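Probable amidase (Thermus thermophilus, PDB 2DC0) is a probable amidase of the amidase signature family, an alpha/beta protein whose mixed beta-sheet is packed between helices. Local coordinates at residues A[282-286]-A[378-383]; A[199-203]-A[288-293]. All coordinates share one frame; numbering follows the deposited sequence.

In the fold
Helix 281-296 is the common element: its first turn, 282-286, meets the short helix 377-382 in contact 1, while 288-293, further along, receives the loop 199-203 in contact 2. The two centres lie about 14 Å apart and on the same side of the chain's centre, and the contacts touch directly. Tyr285 CE1 packs 4.2 Å from Thr203 CG2, and the guanidinium carbon CZ of Arg378 lies 3.8 Å from NH2 of Arg290. Thr168 is a further meeting point, touched by Tyr285 from contact 1 and by Leu199, Ser200, Thr203 and Val289 from contact 2. It directly precedes a Gly-Gly-Ser sequence characteristic of the family. Contact 2 also reaches the second subunit.

Contact 1: residues A[282-286]-A[378-383]; sequences YEVYT and REAFIT
Tyr282 and Arg378 join the first turn of helix 281-296 to the short helix 377-382, the segments crossing almost perpendicularly at 94°. The segment axes stay 11.9 Å apart at closest approach, and the long Tyr282 and Arg378 side chains bridge much of that. Arg378 does so as an extended chain from CG to NE, which carries its NH1 to 3.2 Å from Thr286 OG1; the hydroxyl sits at the guanidinium edge, in its plane. NH2 reaches the same oxygen weakly, and NH1 makes a weak, strongly bent bond to Tyr282 OH, 2.6 Å away at an N-H...O angle of 123°. The Tyr282 ring lies between two polar groups. Thr286 OG1 is over the centre of one face, and Glu379 covers the other: its CG stands 4.0 Å from the ring centroid in a CH-pi contact, while OE2 is shifted toward the rim, 3.3 Å from Tyr282 CD2. Ile382 CG2 comes in at the ring edge, 3.4 Å from CE1, and Leu386 of the next helix also touches this tyrosine. Thr286 OG1 gives its proton to Tyr282 O at 2.9 Å, leaving its lone pairs for Arg378, whose positive charge would probably polarise both hydroxyls it meets.

Contact 2: residues A[199-203]-A[288-293]; sequences LSRST and LVRYEA
Leu199 lies close against Ala293, their CA atoms 4.9 Å apart, as the irregular segment 199-203 passes the helical segment 288-293; Leu199 O takes a CA-H...O contact from Ala293 CA at 3.2 Å. Alongside, Leu199 CD1 packs 3.6 Å from Ala293 CB. The polar centre is the buried carboxylate of Glu292, sent across to the loop by an extended chain whose CG is anti to the carbonyl carbon (chi1 -64°). Its OE1 accepts two bonds: Ser200 OG donates from 2.6 Å, well above the carboxylate plane, and Ser202 N donates from 3.3 Å to the syn lone pair in a nearly straight bond (173°). Helix 281-296 thus grips, through one acid, the connection between the sheet strands 182-185 and 206-210. OE2 takes the Ser202 hydroxyl at 2.8 Å on its syn side, and Tyr327 OH bonds to it too. Thr203 OG1 in turn donates to Ser200 OG at 3.1 Å, a second-shell bond that would limit rotation of the serine hydroxyl. Next to these, Leu288 CD2 touches Ser202 OG and Thr203 OG1, and Val289 CG2 meets Ser200 CB. At the subunit interface, Arg201 NH1 forms a salt bridge with Asp329 of the second subunit.

Contact 1: residues A[282-286]-A[378-383]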
# COMPACT_ATOMS: atom_id res chain seq x y z
N TYR A 282 10.71 -8.23 -9.00
CA TYR A 282 11.76 -9.03 -8.38
C TYR A 282 12.88 -8.13 -7.83
O TYR A 282 13.26 -8.24 -6.66
CB TYR A 282 12.33 -10.00 -9.42
CG TYR A 282 13.47 -10.83 -8.89
CD1 TYR A 282 13.24 -11.86 -7.98
CD2 TYR A 282 14.78 -10.59 -9.30
CE1 TYR A 282 14.28 -12.63 -7.50
CE2 TYR A 282 15.83 -11.35 -8.82
CZ TYR A 282 15.58 -12.37 -7.92
OH TYR A 282 16.62 -13.15 -7.47
N GLU A 283 13.39 -7.24 -8.68
CA GLU A 283 14.46 -6.31 -8.30
C GLU A 283 14.02 -5.37 -7.17
O GLU A 283 14.77 -5.13 -6.23
CB GLU A 283 14.90 -5.45 -9.49
CG GLU A 283 15.30 -6.18 -10.75
CD GLU A 283 15.48 -5.21 -11.93
OE1 GLU A 283 16.40 -4.36 -11.89
OE2 GLU A 283 14.68 -5.30 -12.90
N VAL A 284 12.81 -4.82 -7.28
CA VAL A 284 12.28 -3.91 -6.28
C VAL A 284 12.27 -4.58 -4.91
O VAL A 284 12.78 -4.03 -3.93
CB VAL A 284 10.83 -3.45 -6.61
CG1 VAL A 284 10.25 -2.64 -5.46
CG2 VAL A 284 10.82 -2.62 -7.89
N TYR A 285 11.69 -5.77 -4.86
CA TYR A 285 11.61 -6.54 -3.62
C TYR A 285 13.00 -6.80 -3.05
O TYR A 285 13.28 -6.55 -1.87
CB TYR A 285 10.92 -7.89 -3.89
CG TYR A 285 11.05 -8.86 -2.74
CD1 TYR A 285 10.18 -8.81 -1.65
CD2 TYR A 285 12.12 -9.77 -2.69
CE1 TYR A 285 10.38 -9.64 -0.54
CE2 TYR A 285 12.32 -10.60 -1.59
CZ TYR A 285 11.45 -10.52 -0.52
OH TYR A 285 11.68 -11.28 0.60
N THR A 286 13.88 -7.32 -3.90
CA THR A 286 15.24 -7.64 -3.49
C THR A 286 15.98 -6.46 -2.85
O THR A 286 16.53 -6.58 -1.76
CB THR A 286 16.04 -8.17 -4.67
OG1 THR A 286 15.41 -9.36 -5.16
CG2 THR A 286 17.47 -8.50 -4.25
N ARG A 378 16.77 -18.97 -6.91
CA ARG A 378 16.11 -17.91 -6.17
C ARG A 378 15.02 -17.21 -6.96
O ARG A 378 13.87 -17.13 -6.52
CB ARG A 378 17.12 -16.87 -5.68
CG ARG A 378 16.48 -15.70 -4.92
CD ARG A 378 17.50 -14.87 -4.15
NE ARG A 378 16.87 -13.84 -3.33
CZ ARG A 378 16.50 -12.64 -3.77
NH1 ARG A 378 16.72 -12.30 -5.03
NH2 ARG A 378 15.91 -11.78 -2.96
N GLU A 379 15.36 -16.70 -8.14
CA GLU A 379 14.39 -15.98 -8.95
C GLU A 379 13.23 -16.88 -9.40
O GLU A 379 12.10 -16.43 -9.49
CB GLU A 379 15.07 -15.33 -10.17
CG GLU A 379 14.11 -14.51 -11.04
CD GLU A 379 14.83 -13.52 -11.95
OE1 GLU A 379 15.88 -13.87 -12.52
OE2 GLU A 379 14.34 -12.38 -12.09
N ALA A 380 13.51 -18.15 -9.66
CA ALA A 380 12.45 -19.06 -10.07
C ALA A 380 11.46 -19.35 -8.93
O ALA A 380 10.25 -19.38 -9.14
CB ALA A 380 13.04 -20.38 -10.58
N PHE A 381 11.99 -19.53 -7.72
CA PHE A 381 11.17 -19.86 -6.54
C PHE A 381 10.71 -18.74 -5.61
O PHE A 381 10.01 -19.01 -4.63
CB PHE A 381 11.90 -20.89 -5.68
CG PHE A 381 11.91 -22.27 -6.27
CD1 PHE A 381 10.79 -23.09 -6.17
CD2 PHE A 381 13.05 -22.75 -6.90
CE1 PHE A 381 10.80 -24.38 -6.70
CE2 PHE A 381 13.07 -24.04 -7.43
CZ PHE A 381 11.95 -24.86 -7.33
N ILE A 382 11.12 -17.51 -5.82
CA ILE A 382 10.65 -16.39 -5.02
C ILE A 382 9.74 -15.44 -5.80
O ILE A 382 8.88 -14.77 -5.23
CB ILE A 382 11.86 -15.62 -4.41
CG1 ILE A 382 11.45 -14.94 -3.11
CG2 ILE A 382 12.38 -14.60 -5.40
CD1 ILE A 382 11.19 -15.90 -1.98
N THR A 383 9.92 -15.40 -7.12
CA THR A 383 9.13 -14.51 -7.97
C THR A 383 7.62 -14.70 -7.87
O THR A 383 6.87 -13.72 -7.92
CB THR A 383 9.54 -14.64 -9.45
OG1 THR A 383 10.94 -14.38 -9.59
CG2 THR A 383 8.77 -13.64 -10.30

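Contact 2: residues A[199-203]-A[288-293]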
# COMPACT_ATOMS: atom_id res chain seq x y z
N LEU A 199 13.45 -8.97 9.62
CA LEU A 199 14.28 -9.13 8.44
C LEU A 199 14.05 -7.80 7.72
O LEU A 199 14.94 -6.97 7.60
CB LEU A 199 13.81 -10.29 7.57
CG LEU A 199 14.58 -10.49 6.26
CD1 LEU A 199 16.06 -10.76 6.53
CD2 LEU A 199 13.97 -11.66 5.49
N SER A 200 12.81 -7.62 7.27
CA SER A 200 12.39 -6.40 6.61
C SER A 200 11.13 -5.97 7.36
O SER A 200 10.06 -6.53 7.16
CB SER A 200 12.04 -6.67 5.15
OG SER A 200 11.41 -5.54 4.56
N ARG A 201 11.27 -4.99 8.25
CA ARG A 201 10.13 -4.53 9.03
C ARG A 201 8.90 -4.12 8.24
O ARG A 201 7.78 -4.33 8.70
CB ARG A 201 10.55 -3.37 9.94
CG ARG A 201 11.49 -3.75 11.07
CD ARG A 201 12.02 -2.49 11.75
NE ARG A 201 10.93 -1.66 12.27
CZ ARG A 201 11.02 -0.35 12.48
NH1 ARG A 201 12.16 0.29 12.22
NH2 ARG A 201 9.98 0.32 12.94
N SER A 202 9.08 -3.56 7.04
CA SER A 202 7.93 -3.12 6.25
C SER A 202 7.41 -4.20 5.31
O SER A 202 6.49 -3.96 4.52
CB SER A 202 8.27 -1.86 5.45
OG SER A 202 9.20 -2.13 4.42
N THR A 203 7.99 -5.40 5.39
CA THR A 203 7.57 -6.49 4.52
C THR A 203 7.38 -7.81 5.26
O THR A 203 6.77 -8.74 4.71
CB THR A 203 8.58 -6.68 3.38
OG1 THR A 203 8.85 -5.41 2.76
CG2 THR A 203 8.03 -7.62 2.33
N LEU A 288 14.74 -3.56 -1.67
CA LEU A 288 14.05 -3.07 -0.49
C LEU A 288 14.34 -3.94 0.74
O LEU A 288 14.70 -3.42 1.79
CB LEU A 288 12.54 -3.00 -0.76
CG LEU A 288 11.74 -2.14 0.22
CD1 LEU A 288 10.41 -1.73 -0.38
CD2 LEU A 288 11.55 -2.93 1.51
N VAL A 289 14.18 -5.25 0.59
CA VAL A 289 14.41 -6.18 1.69
C VAL A 289 15.88 -6.26 2.11
O VAL A 289 16.19 -6.20 3.30
CB VAL A 289 13.89 -7.60 1.32
CG1 VAL A 289 14.40 -8.65 2.32
CG2 VAL A 289 12.35 -7.60 1.33
N ARG A 290 16.79 -6.41 1.16
CA ARG A 290 18.21 -6.50 1.50
C ARG A 290 18.69 -5.23 2.20
O ARG A 290 19.51 -5.30 3.12
CB ARG A 290 19.05 -6.76 0.25
CG ARG A 290 18.86 -8.16 -0.30
CD ARG A 290 19.73 -8.42 -1.50
NE ARG A 290 19.66 -9.81 -1.92
CZ ARG A 290 20.21 -10.28 -3.03
NH1 ARG A 290 20.87 -9.45 -3.84
NH2 ARG A 290 20.10 -11.57 -3.34
N TYR A 291 18.18 -4.07 1.77
CA TYR A 291 18.57 -2.82 2.40
C TYR A 291 18.16 -2.82 3.87
O TYR A 291 18.98 -2.53 4.74
CB TYR A 291 17.91 -1.62 1.71
CG TYR A 291 18.27 -0.29 2.34
CD1 TYR A 291 19.44 0.39 1.96
CD2 TYR A 291 17.48 0.28 3.34
CE1 TYR A 291 19.81 1.59 2.57
CE2 TYR A 291 17.84 1.48 3.95
CZ TYR A 291 19.01 2.13 3.56
OH TYR A 291 19.37 3.31 4.16
N GLU A 292 16.90 -3.14 4.14
CA GLU A 292 16.40 -3.16 5.51
C GLU A 292 17.08 -4.24 6.34
O GLU A 292 17.44 -4.01 7.50
CB GLU A 292 14.87 -3.35 5.56
CG GLU A 292 14.06 -2.21 4.93
CD GLU A 292 12.55 -2.30 5.21
OE1 GLU A 292 12.08 -3.35 5.70
OE2 GLU A 292 11.84 -1.32 4.92
N ALA A 293 17.26 -5.42 5.75
CA ALA A 293 17.88 -6.54 6.46
C ALA A 293 19.32 -6.24 6.84
O ALA A 293 19.78 -6.58 7.93
CB ALA A 293 17.81 -7.80 5.61